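Local coordinates for protein pleckstrin homology domain-containing family A member 8 (Homo sapiens, PDB 5KDI) that binds simple glycosphingolipids in a pocket of its GLTP-fold domain and probably transfers them between membranes, at residues Thr94-Lys108 and Leu193-Ser207. The protein carries 2 engineered substitutions. Sequence-based numbering, arbitrary orientation.
With 6S8 ((~{Z})-~{N}-[(~{E},2~{S},3~{R})-1-[(2~{R},3~{R},4~{S},5~{R},6~{R})-6-(hydroxymethyl)-3,4,5-tris(oxidanyl)oxan-2-yl]oxy-3-oxidanyl-octadec-4-en-2-yl]octadec-9-enamide), chain C.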
ATOM      1  N   THR A  94      11.684  -2.687 -10.281  1.00 16.29           N
ATOM      2  CA  THR A  94      11.709  -1.245 -10.110  1.00 16.31           C
ATOM      3  C   THR A  94      10.338  -0.611 -10.517  1.00 14.88           C
ATOM      4  O   THR A  94       9.793   0.191  -9.788  1.00 15.30           O
ATOM      5  CB  THR A  94      12.860  -0.600 -10.847  1.00 15.59           C
ATOM      6  OG1 THR A  94      14.086  -1.065 -10.296  1.00 19.06           O
ATOM      7  CG2 THR A  94      12.810   0.913 -10.771  1.00 18.78           C
ATOM      8  N   GLU A  95       9.785  -1.069 -11.636  1.00 15.80           N
ATOM      9  CA  GLU A  95       8.496  -0.613 -12.087  1.00 15.56           C
ATOM     10  C   GLU A  95       7.379  -1.084 -11.144  1.00 14.87           C
ATOM     11  O   GLU A  95       6.480  -0.308 -10.793  1.00 15.94           O
ATOM     12  CB  GLU A  95       8.206  -1.114 -13.453  1.00 17.73           C
ATOM     13  CG  GLU A  95       6.845  -0.679 -14.047  1.00 18.95           C
ATOM     14  CD  GLU A  95       6.528  -1.301 -15.379  1.00 22.46           C
ATOM     15  OE1 GLU A  95       7.101  -2.396 -15.702  1.00 25.37           O
ATOM     16  OE2 GLU A  95       5.734  -0.672 -16.105  1.00 29.41           O
ATOM     17  N   ALA A  96       7.473  -2.339 -10.702  1.00 14.70           N
ATOM     18  CA  ALA A  96       6.447  -2.902  -9.779  1.00 13.93           C
ATOM     19  C   ALA A  96       6.436  -2.082  -8.497  1.00 14.96           C
ATOM     20  O   ALA A  96       5.358  -1.688  -7.991  1.00 16.41           O
ATOM     21  CB  ALA A  96       6.671  -4.378  -9.491  1.00 17.45           C
ATOM     22  N   LEU A  97       7.626  -1.774  -7.973  1.00 15.48           N
ATOM     23  CA  LEU A  97       7.693  -1.061  -6.714  1.00 15.39           C
ATOM     24  C   LEU A  97       7.245   0.423  -6.871  1.00 15.11           C
ATOM     25  O   LEU A  97       6.731   1.050  -5.930  1.00 15.95           O
ATOM     26  CB  LEU A  97       9.093  -1.212  -6.157  0.80 15.99           C
ATOM     27  CG  LEU A  97       9.364  -0.569  -4.797  0.80 15.87           C
ATOM     28  CD1 LEU A  97       8.370  -1.108  -3.716  0.80 17.59           C
ATOM     29  CD2 LEU A  97      10.853  -0.791  -4.448  0.80 16.08           C
ATOM     30  N   LEU A  98       7.501   1.007  -8.061  1.00 14.34           N
ATOM     31  CA  LEU A  98       6.982   2.327  -8.380  1.00 15.89           C
ATOM     32  C   LEU A  98       5.481   2.385  -8.153  1.00 14.95           C
ATOM     33  O   LEU A  98       4.935   3.298  -7.498  1.00 16.31           O
ATOM     34  CB  LEU A  98       7.324   2.735  -9.779  1.00 17.40           C
ATOM     35  CG  LEU A  98       6.852   4.107 -10.283  1.00 17.05           C
ATOM     36  CD1 LEU A  98       7.483   5.235  -9.472  1.00 20.09           C
ATOM     37  CD2 LEU A  98       7.039   4.179 -11.799  1.00 22.81           C
ATOM     38  N   TRP A  99       4.803   1.410  -8.745  1.00 15.02           N
ATOM     39  CA  TRP A  99       3.340   1.371  -8.638  1.00 15.42           C
ATOM     40  C   TRP A  99       2.856   0.931  -7.244  1.00 15.39           C
ATOM     41  O   TRP A  99       1.800   1.424  -6.767  1.00 16.68           O
ATOM     42  CB  TRP A  99       2.741   0.529  -9.744  1.00 15.82           C
ATOM     43  CG  TRP A  99       2.811   1.232 -11.042  1.00 17.29           C
ATOM     44  CD1 TRP A  99       3.782   1.084 -12.067  1.00 17.85           C
ATOM     45  CD2 TRP A  99       1.970   2.333 -11.476  1.00 19.16           C
ATOM     46  NE1 TRP A  99       3.529   1.944 -13.087  1.00 20.36           N
ATOM     47  CE2 TRP A  99       2.450   2.721 -12.800  1.00 20.86           C
ATOM     48  CE3 TRP A  99       0.865   2.991 -10.926  1.00 18.24           C
ATOM     49  CZ2 TRP A  99       1.819   3.726 -13.530  1.00 20.23           C
ATOM     50  CZ3 TRP A  99       0.252   3.979 -11.676  1.00 21.63           C
ATOM     51  CH2 TRP A  99       0.710   4.326 -12.944  1.00 23.43           C
ATOM     52  N   LEU A 100       3.607   0.069  -6.554  1.00 15.98           N
ATOM     53  CA  LEU A 100       3.290  -0.229  -5.154  1.00 16.13           C
ATOM     54  C   LEU A 100       3.370   1.013  -4.280  1.00 15.43           C
ATOM     55  O   LEU A 100       2.445   1.272  -3.470  1.00 18.25           O
ATOM     56  CB  LEU A 100       4.105  -1.361  -4.559  0.90 18.70           C
ATOM     57  CG  LEU A 100       3.825  -2.768  -4.973  0.90 21.52           C
ATOM     58  CD1 LEU A 100       4.918  -3.680  -4.406  0.90 22.78           C
ATOM     59  CD2 LEU A 100       2.450  -3.139  -4.426  0.90 19.76           C
ATOM     60  N   LYS A 101       4.444   1.803  -4.430  1.00 15.13           N
ATOM     61  CA  LYS A 101       4.556   2.961  -3.581  1.00 16.47           C
ATOM     62  C   LYS A 101       3.482   4.001  -3.873  1.00 14.80           C
ATOM     63  O   LYS A 101       2.974   4.635  -2.966  1.00 16.93           O
ATOM     64  CB  LYS A 101       5.989   3.516  -3.566  0.50 19.44           C
ATOM     65  CG  LYS A 101       6.397   4.441  -4.684  0.50 20.36           C
ATOM     66  CD  LYS A 101       7.755   5.080  -4.404  0.50 22.38           C
ATOM     67  CE  LYS A 101       8.006   6.312  -5.270  0.50 26.51           C
ATOM     68  NZ  LYS A 101       8.997   5.886  -6.275  0.50 34.87           N
ATOM     69  N   ARG A 102       3.079   4.093  -5.149  1.00 15.94           N
ATOM     70  CA  ARG A 102       2.022   5.004  -5.514  1.00 15.99           C
ATOM     71  C   ARG A 102       0.702   4.551  -4.854  1.00 14.60           C
ATOM     72  O   ARG A 102      -0.060   5.364  -4.337  1.00 16.10           O
ATOM     73  CB  ARG A 102       1.889   5.127  -7.040  1.00 15.25           C
ATOM     74  CG  ARG A 102       3.048   5.881  -7.672  1.00 15.48           C
ATOM     75  CD  ARG A 102       2.983   5.772  -9.200  1.00 16.66           C
ATOM     76  NE  ARG A 102       4.053   6.559  -9.805  1.00 17.87           N
ATOM     77  CZ  ARG A 102       4.202   6.721 -11.118  1.00 21.42           C
ATOM     78  NH1 ARG A 102       3.401   6.024 -11.911  1.00 23.63           N
ATOM     79  NH2 ARG A 102       5.162   7.520 -11.607  1.00 28.48           N
ATOM     80  N   GLY A 103       0.465   3.261  -4.900  1.00 14.62           N
ATOM     81  CA  GLY A 103      -0.713   2.760  -4.293  1.00 15.29           C
ATOM     82  C   GLY A 103      -0.733   2.904  -2.760  1.00 17.98           C
ATOM     83  O   GLY A 103      -1.753   3.256  -2.160  1.00 16.68           O
ATOM     84  N   LEU A 104       0.432   2.710  -2.150  1.00 15.40           N
ATOM     85  CA  LEU A 104       0.530   2.883  -0.686  1.00 15.29           C
ATOM     86  C   LEU A 104       0.338   4.358  -0.297  1.00 14.30           C
ATOM     87  O   LEU A 104      -0.226   4.637   0.784  1.00 17.31           O
ATOM     88  CB  LEU A 104       1.850   2.341  -0.180  1.00 15.79           C
ATOM     89  CG  LEU A 104       2.065   0.812  -0.228  1.00 16.10           C
ATOM     90  CD1 LEU A 104       3.470   0.501   0.249  1.00 20.01           C
ATOM     91  CD2 LEU A 104       1.054   0.100   0.624  1.00 18.04           C
ATOM     92  N   LYS A 105       0.838   5.300  -1.126  1.00 16.24           N
ATOM     93  CA  LYS A 105       0.626   6.729  -0.799  1.00 18.05           C
ATOM     94  C   LYS A 105      -0.912   7.019  -0.751  1.00 15.04           C
ATOM     95  O   LYS A 105      -1.385   7.750   0.119  1.00 17.89           O
ATOM     96  CB  LYS A 105       1.290   7.682  -1.774  0.50 20.83           C
ATOM     97  CG  LYS A 105       2.790   7.670  -1.707  0.50 32.10           C
ATOM     98  CD  LYS A 105       3.376   8.751  -0.805  0.50 39.95           C
ATOM     99  CE  LYS A 105       4.918   8.895  -0.903  0.50 31.34           C
ATOM    100  NZ  LYS A 105       5.180   9.614  -2.153  0.50 33.07           N
ATOM    101  N   PHE A 106      -1.670   6.455  -1.699  1.00 16.77           N
ATOM    102  CA  PHE A 106      -3.124   6.527  -1.708  1.00 17.44           C
ATOM    103  C   PHE A 106      -3.745   5.917  -0.431  1.00 16.73           C
ATOM    104  O   PHE A 106      -4.551   6.570   0.278  1.00 18.32           O
ATOM    105  CB  PHE A 106      -3.713   5.931  -2.975  1.00 18.24           C
ATOM    106  CG  PHE A 106      -5.215   5.781  -2.950  1.00 17.94           C
ATOM    107  CD1 PHE A 106      -6.053   6.871  -2.927  1.00 19.67           C
ATOM    108  CD2 PHE A 106      -5.778   4.549  -2.890  1.00 28.88           C
ATOM    109  CE1 PHE A 106      -7.454   6.719  -2.909  1.00 22.36           C
ATOM    110  CE2 PHE A 106      -7.143   4.396  -2.878  1.00 33.07           C
ATOM    111  CZ  PHE A 106      -7.989   5.475  -2.866  1.00 28.95           C
ATOM    112  N   LEU A 107      -3.321   4.689  -0.090  1.00 15.77           N
ATOM    113  CA  LEU A 107      -3.800   4.036   1.111  1.00 19.76           C
ATOM    114  C   LEU A 107      -3.531   4.903   2.374  1.00 17.68           C
ATOM    115  O   LEU A 107      -4.394   5.061   3.231  1.00 18.68           O
ATOM    116  CB  LEU A 107      -3.078   2.653   1.234  1.00 17.90           C
ATOM    117  CG  LEU A 107      -3.389   1.911   2.534  1.00 16.95           C
ATOM    118  CD1 LEU A 107      -4.895   1.540   2.654  1.00 19.54           C
ATOM    119  CD2 LEU A 107      -2.473   0.698   2.575  1.00 19.05           C
ATOM    120  N   LYS A 108      -2.317   5.440   2.464  1.00 15.84           N
ATOM    121  CA  LYS A 108      -1.912   6.279   3.594  1.00 16.35           C
ATOM    122  C   LYS A 108      -2.864   7.504   3.680  1.00 17.32           C
ATOM    123  O   LYS A 108      -3.349   7.860   4.752  1.00 18.94           O
ATOM    124  CB  LYS A 108      -0.458   6.689   3.519  1.00 16.66           C
ATOM    125  CG  LYS A 108       0.130   7.247   4.767  1.00 22.05           C
ATOM    126  CD  LYS A 108       1.581   7.551   4.723  1.00 26.11           C
ATOM    127  CE  LYS A 108       1.853   8.787   3.937  1.00 28.81           C
ATOM    128  NZ  LYS A 108       1.570  10.015   4.770  1.00 36.20           N
ATOM    129  N   LEU A 193       7.970   5.075   2.794  1.00 16.32           N
ATOM    130  CA  LEU A 193       7.670   5.692   1.470  1.00 17.41           C
ATOM    131  C   LEU A 193       8.660   6.853   1.174  1.00 16.08           C
ATOM    132  O   LEU A 193       9.020   7.071   0.036  1.00 17.44           O
ATOM    133  CB  LEU A 193       6.267   6.184   1.400  1.00 16.83           C
ATOM    134  CG  LEU A 193       5.243   5.101   1.395  1.00 16.65           C
ATOM    135  CD1 LEU A 193       3.792   5.669   1.526  1.00 22.47           C
ATOM    136  CD2 LEU A 193       5.322   4.256   0.145  1.00 22.43           C
ATOM    137  N   ALA A 194       9.050   7.613   2.214  1.00 16.13           N
ATOM    138  CA  ALA A 194      10.001   8.730   2.041  1.00 16.51           C
ATOM    139  C   ALA A 194      11.370   8.212   1.578  1.00 17.20           C
ATOM    140  O   ALA A 194      12.005   8.802   0.722  1.00 17.33           O
ATOM    141  CB  ALA A 194      10.097   9.582   3.307  1.00 18.30           C
ATOM    142  N   ILE A 195      11.795   7.096   2.195  1.00 17.82           N
ATOM    143  CA  ILE A 195      13.035   6.426   1.808  1.00 18.22           C
ATOM    144  C   ILE A 195      12.950   6.066   0.344  1.00 15.44           C
ATOM    145  O   ILE A 195      13.903   6.276  -0.440  1.00 16.27           O
ATOM    146  CB  ILE A 195      13.351   5.224   2.745  1.00 17.64           C
ATOM    147  CG1 ILE A 195      13.637   5.713   4.146  1.00 19.62           C
ATOM    148  CG2 ILE A 195      14.453   4.314   2.157  1.00 18.51           C
ATOM    149  CD1 ILE A 195      13.636   4.649   5.246  1.00 21.75           C
ATOM    150  N   LEU A 196      11.865   5.435  -0.052  1.00 16.81           N
ATOM    151  CA  LEU A 196      11.685   4.991  -1.435  1.00 15.48           C
ATOM    152  C   LEU A 196      11.626   6.177  -2.418  1.00 15.65           C
ATOM    153  O   LEU A 196      12.204   6.136  -3.512  1.00 17.81           O
ATOM    154  CB  LEU A 196      10.486   4.031  -1.587  1.00 15.69           C
ATOM    155  CG  LEU A 196      10.665   2.672  -0.940  1.00 16.47           C
ATOM    156  CD1 LEU A 196       9.373   1.934  -1.008  1.00 19.40           C
ATOM    157  CD2 LEU A 196      11.839   1.865  -1.542  1.00 19.85           C
ATOM    158  N   ASP A 197      10.899   7.208  -2.008  1.00 16.70           N
ATOM    159  CA  ASP A 197      10.799   8.397  -2.844  1.00 17.00           C
ATOM    160  C   ASP A 197      12.181   8.985  -3.112  1.00 17.33           C
ATOM    161  O   ASP A 197      12.503   9.325  -4.254  1.00 19.47           O
ATOM    162  CB  ASP A 197       9.886   9.432  -2.230  1.00 17.24           C
ATOM    163  CG  ASP A 197       8.416   9.106  -2.300  1.00 19.25           C
ATOM    164  OD1 ASP A 197       7.988   8.182  -3.022  1.00 22.01           O
ATOM    165  OD2 ASP A 197       7.630   9.803  -1.602  1.00 27.40           O
ATOM    166  N   THR A 198      13.005   9.081  -2.073  1.00 16.61           N
ATOM    167  CA  THR A 198      14.388   9.610  -2.217  1.00 17.56           C
ATOM    168  C   THR A 198      15.206   8.705  -3.180  1.00 17.97           C
ATOM    169  O   THR A 198      15.893   9.192  -4.064  1.00 20.04           O
ATOM    170  CB  THR A 198      15.020   9.770  -0.841  1.00 22.39           C
ATOM    171  OG1 THR A 198      14.258  10.712  -0.110  1.00 22.74           O
ATOM    172  CG2 THR A 198      16.477  10.220  -0.971  1.00 23.07           C
ATOM    173  N   LEU A 199      15.121   7.384  -3.001  1.00 18.17           N
ATOM    174  CA  LEU A 199      15.828   6.441  -3.823  1.00 17.84           C
ATOM    175  C   LEU A 199      15.443   6.681  -5.299  1.00 18.90           C
ATOM    176  O   LEU A 199      16.307   6.753  -6.175  1.00 21.59           O
ATOM    177  CB  LEU A 199      15.514   5.031  -3.384  1.00 19.46           C
ATOM    178  CG  LEU A 199      16.112   3.911  -4.242  1.00 22.24           C
ATOM    179  CD1 LEU A 199      17.577   3.698  -3.904  1.00 29.53           C
ATOM    180  CD2 LEU A 199      15.307   2.596  -3.991  1.00 20.34           C
ATOM    181  N   TYR A 200      14.132   6.744  -5.557  1.00 16.29           N
ATOM    182  CA  TYR A 200      13.670   6.950  -6.934  1.00 16.46           C
ATOM    183  C   TYR A 200      14.093   8.319  -7.512  1.00 18.15           C
ATOM    184  O   TYR A 200      14.532   8.380  -8.649  1.00 21.44           O
ATOM    185  CB  TYR A 200      12.199   6.673  -7.056  1.00 16.65           C
ATOM    186  CG  TYR A 200      11.866   5.192  -7.193  1.00 16.34           C
ATOM    187  CD1 TYR A 200      12.138   4.277  -6.179  1.00 16.29           C
ATOM    188  CD2 TYR A 200      11.283   4.695  -8.344  1.00 17.42           C
ATOM    189  CE1 TYR A 200      11.844   2.942  -6.299  1.00 15.75           C
ATOM    190  CE2 TYR A 200      10.942   3.369  -8.463  1.00 15.64           C
ATOM    191  CZ  TYR A 200      11.288   2.464  -7.479  1.00 15.30           C
ATOM    192  OH  TYR A 200      11.008   1.144  -7.592  1.00 17.36           O
ATOM    193  N   GLU A 201      13.975   9.378  -6.718  1.00 20.06           N
ATOM    194  CA  GLU A 201      14.371  10.692  -7.158  1.00 23.02           C
ATOM    195  C   GLU A 201      15.865  10.737  -7.495  1.00 23.53           C
ATOM    196  O   GLU A 201      16.229  11.270  -8.548  1.00 24.78           O
ATOM    197  CB  GLU A 201      13.964  11.773  -6.164  0.50 24.37           C
ATOM    198  CG  GLU A 201      12.441  11.828  -5.935  0.50 22.58           C
ATOM    199  CD  GLU A 201      12.032  12.470  -4.596  0.50 29.15           C
ATOM    200  OE1 GLU A 201      12.898  13.084  -3.939  0.50 34.93           O
ATOM    201  OE2 GLU A 201      10.841  12.333  -4.197  0.50 29.71           O
ATOM    202  N   VAL A 202      16.697  10.252  -6.579  1.00 21.16           N
ATOM    203  CA  VAL A 202      18.132  10.352  -6.723  1.00 24.32           C
ATOM    204  C   VAL A 202      18.664   9.589  -7.959  1.00 27.52           C
ATOM    205  O   VAL A 202      19.599  10.044  -8.611  1.00 28.61           O
ATOM    206  CB  VAL A 202      18.893   9.926  -5.436  0.50 25.80           C
ATOM    207  CG1 VAL A 202      20.399   9.918  -5.658  0.50 24.73           C
ATOM    208  CG2 VAL A 202      18.603  10.891  -4.311  0.50 30.52           C
ATOM    209  N   HIS A 203      18.018   8.477  -8.298  1.00 24.00           N
ATOM    210  CA  HIS A 203      18.478   7.628  -9.383  1.00 25.05           C
ATOM    211  C   HIS A 203      17.678   7.880 -10.658  1.00 21.77           C
ATOM    212  O   HIS A 203      17.833   7.166 -11.632  1.00 23.69           O
ATOM    213  CB  HIS A 203      18.442   6.207  -8.964  1.00 22.01           C
ATOM    214  CG  HIS A 203      19.406   5.910  -7.853  1.00 27.50           C
ATOM    215  ND1 HIS A 203      20.735   5.734  -8.066  1.00 35.94           N
ATOM    216  CD2 HIS A 203      19.210   5.882  -6.485  1.00 24.35           C
ATOM    217  CE1 HIS A 203      21.357   5.505  -6.877  1.00 31.73           C
ATOM    218  NE2 HIS A 203      20.432   5.628  -5.894  1.00 32.75           N
ATOM    219  N   GLY A 204      16.805   8.879 -10.659  1.00 20.79           N
ATOM    220  CA  GLY A 204      16.156   9.274 -11.916  1.00 22.91           C
ATOM    221  C   GLY A 204      15.098   8.241 -12.364  1.00 20.69           C
ATOM    222  O   GLY A 204      14.891   8.088 -13.586  1.00 24.80           O
ATOM    223  N   LEU A 205      14.426   7.569 -11.392  1.00 18.54           N
ATOM    224  CA  LEU A 205      13.524   6.447 -11.666  1.00 19.74           C
ATOM    225  C   LEU A 205      12.042   6.825 -11.580  1.00 20.09           C
ATOM    226  O   LEU A 205      11.182   5.946 -11.745  1.00 22.68           O
ATOM    227  CB  LEU A 205      13.830   5.281 -10.726  1.00 19.35           C
ATOM    228  CG  LEU A 205      15.192   4.682 -10.746  1.00 22.18           C
ATOM    229  CD1 LEU A 205      15.408   3.687  -9.599  1.00 22.12           C
ATOM    230  CD2 LEU A 205      15.558   4.165 -12.113  1.00 23.90           C
ATOM    231  N   GLU A 206      11.715   8.081 -11.231  1.00 20.64           N
ATOM    232  CA  GLU A 206      10.338   8.591 -11.184  1.00 24.25           C
ATOM    233  C   GLU A 206       9.817   8.886 -12.560  1.00 31.21           C
ATOM    234  O   GLU A 206       9.913   9.980 -13.022  1.00 38.73           O
ATOM    235  CB  GLU A 206      10.218   9.889 -10.361  1.00 26.57           C
ATOM    236  CG  GLU A 206      10.351   9.661  -8.913  1.00 27.65           C
ATOM    237  CD  GLU A 206       9.146   8.929  -8.240  1.00 29.12           C
ATOM    238  OE1 GLU A 206       8.069   8.656  -8.819  1.00 31.54           O
ATOM    239  OE2 GLU A 206       9.364   8.606  -7.093  1.00 28.26           O
ATOM    240  N   SER A 207       9.201   7.906 -13.167  1.00 32.56           N
ATOM    241  CA  SER A 207       8.671   7.979 -14.530  1.00 37.03           C
ATOM    242  C   SER A 207       7.435   8.929 -14.686  1.00 33.81           C
ATOM    243  O   SER A 207       6.543   9.003 -13.835  1.00 52.09           O
ATOM    244  CB  SER A 207       8.193   6.603 -14.993  0.50 41.82           C
ATOM    245  OG  SER A 207       7.346   6.728 -16.125  0.50 44.90           O
TER
HETATM  246  C1  6S8 C 601      -1.292   0.904 -13.372  1.00 21.28           C
HETATM  247  C2  6S8 C 601      -2.498   1.210 -12.512  1.00 21.46           C
HETATM  248  N2  6S8 C 601      -2.174   0.898 -11.127  1.00 20.64           N
HETATM  249  C3  6S8 C 601      -3.705   0.349 -12.982  1.00 25.68           C
HETATM  250  O3  6S8 C 601      -3.917   0.656 -14.377  1.00 30.41           O
HETATM  251  C4  6S8 C 601      -4.905   0.673 -12.171  1.00 23.94           C
HETATM  252  C5  6S8 C 601      -5.510  -0.264 -11.436  1.00 29.02           C
HETATM  253  C6  6S8 C 601      -6.737  -0.068 -10.589  1.00 32.02           C
HETATM  254  C7  6S8 C 601      -7.299   1.325 -10.465  1.00 37.44           C
HETATM  255  C8  6S8 C 601      -8.722   1.092 -10.039  1.00 44.50           C
HETATM  256  C9  6S8 C 601      -9.136   2.264  -9.227  1.00 45.28           C
HETATM  257  C10 6S8 C 601      -8.573   2.117  -7.838  1.00 38.89           C
HETATM  258  C11 6S8 C 601      -9.706   1.981  -6.804  1.00 40.96           C
HETATM  259  C12 6S8 C 601      -9.196   2.467  -5.458  1.00 45.28           C
HETATM  260  C13 6S8 C 601      -9.409   1.521  -4.285  1.00 53.47           C
HETATM  261  C14 6S8 C 601     -10.819   1.478  -3.720  1.00 40.01           C
HETATM  262  C15 6S8 C 601     -10.812   1.238  -2.202  1.00 45.66           C
HETATM  263  C16 6S8 C 601     -11.727   0.162  -1.645  1.00 44.08           C
HETATM  264  C17 6S8 C 601     -12.728   0.531  -0.538  1.00 44.44           C
HETATM  265  C18 6S8 C 601     -12.145   0.932   0.808  1.00 40.06           C
HETATM  266  C1A 6S8 C 601       0.497  -0.702 -13.457  1.00 21.49           C
HETATM  267  O1A 6S8 C 601      -0.881  -0.458 -13.270  1.00 23.08           O
HETATM  268  C2A 6S8 C 601       0.879  -1.987 -12.777  1.00 21.92           C
HETATM  269  O2A 6S8 C 601       0.630  -1.842 -11.365  1.00 20.65           O
HETATM  270  C3A 6S8 C 601       2.312  -2.400 -13.109  1.00 21.93           C
HETATM  271  O3A 6S8 C 601       2.564  -3.680 -12.575  1.00 24.16           O
HETATM  272  C4A 6S8 C 601       2.510  -2.379 -14.612  1.00 25.23           C
HETATM  273  O4A 6S8 C 601       1.877  -3.498 -15.228  1.00 32.55           O
HETATM  274  O5A 6S8 C 601       1.572   0.159 -17.222  1.00 44.65           O
HETATM  275  C5M 6S8 C 601       2.059  -1.047 -15.182  1.00 25.43           C
HETATM  276  C6A 6S8 C 601       2.212  -1.016 -16.680  1.00 32.81           C
HETATM  277  O6A 6S8 C 601       0.683  -0.840 -14.849  1.00 24.30           O
HETATM  278  CAA 6S8 C 601      -2.287   1.777 -10.142  1.00 21.73           C
HETATM  279  OAA 6S8 C 601      -2.576   2.962 -10.287  1.00 26.78           O
HETATM  280  CAB 6S8 C 601      -1.960   1.219  -8.790  1.00 26.44           C
HETATM  281  CAC 6S8 C 601      -3.383   0.698  -8.430  1.00 29.31           C
HETATM  282  CAD 6S8 C 601      -3.771   1.225  -7.118  1.00 44.47           C
HETATM  283  CAE 6S8 C 601      -3.941   0.025  -6.229  1.00 36.54           C
HETATM  284  CAF 6S8 C 601      -4.338   0.587  -4.872  1.00 30.30           C
HETATM  285  CAG 6S8 C 601      -3.493  -0.050  -3.754  1.00 42.56           C
HETATM  286  CAH 6S8 C 601      -4.341  -0.306  -2.503  1.00 49.00           C
HETATM  287  CAI 6S8 C 601      -4.695   1.036  -1.932  1.00 38.14           C
HETATM  288  CAJ 6S8 C 601      -5.882   1.327  -1.393  1.00 43.39           C
HETATM  289  CAK 6S8 C 601      -7.017   0.365  -1.240  1.00 54.93           C
HETATM  290  CAL 6S8 C 601      -7.794   1.041  -0.103  1.00 57.10           C
HETATM  291  CAM 6S8 C 601      -8.711   0.116   0.669  1.00 65.89           C
HETATM  292  CAN 6S8 C 601      -7.930  -1.012   1.275  1.00 50.60           C
HETATM  293  CAO 6S8 C 601      -8.619  -1.490   2.532  1.00 40.09           C
HETATM  294  CAP 6S8 C 601      -8.093  -0.820   3.771  1.00 45.18           C
HETATM  295  CAQ 6S8 C 601      -7.729  -1.816   4.825  1.00 48.69           C
HETATM  296  CAR 6S8 C 601      -6.550  -1.286   5.537  1.00 41.99           C
HETATM  297  O   HOH W   1       5.781   7.838  -7.781  1.00 36.15           O
HETATM  298  O   HOH W   2       6.757   9.250 -10.903  1.00 39.38           O
HETATM  299  O   HOH W   3       4.679   6.166 -14.505  1.00 39.95           O
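K101, L193 and Y200 interlock as knobs into holes where helix 93-115 of the all-helical GLTP fold packs against the last turns of helix 172-202, the two segment axes running 140° apart at 10.8 Å. K101 CB rests on L193 CD2 at 3.8 Å; CG lies in the crowded position between the backbone N and the carbonyl carbon (chi1 83°), which turns the chain toward L196 and D197, whose side chains it passes obliquely. CD lies against L196 CB, and K101 CE continues toward E206 OE2, 3.2 Å away. A bend at chi4 of K101 (-106°) lays the ammonium over one face of the Y200 ring, NZ standing 3.5 Å from the ring centroid in a cation-pi contact, nearest Y200 CG rather than centred. The same K101 NZ forms a salt bridge with E206 OE2 at 2.9 Å, met from above the carboxylate plane, so the lysine charge, buried among side chains, has both an aromatic face and an anion as partners. Y200 slides past K101 in the opposite direction and, at its far end, donates from OH to T94 O at 2.7 Å, in the carbonyl plane on a lone pair; this oxygen also accepts the helical bond from L98 N. Next to K101, L193 sits among K101, L104, K105 and K108; K105 NZ approaches D197 OD2 too closely for the detail of that pairing to be certain. Beyond the Schellman motif at G204, E206 and S207 fold back to R102, whose NH2 makes a weak bond to S207 O. The other flank of helix 93-115 faces the bound galactosylceramide: W99 takes the sugar and the first lipid carbon over one ring face, while on its opposite face R102 NH1 lies 3.2 Å above the W99 ring plane, toward the rim.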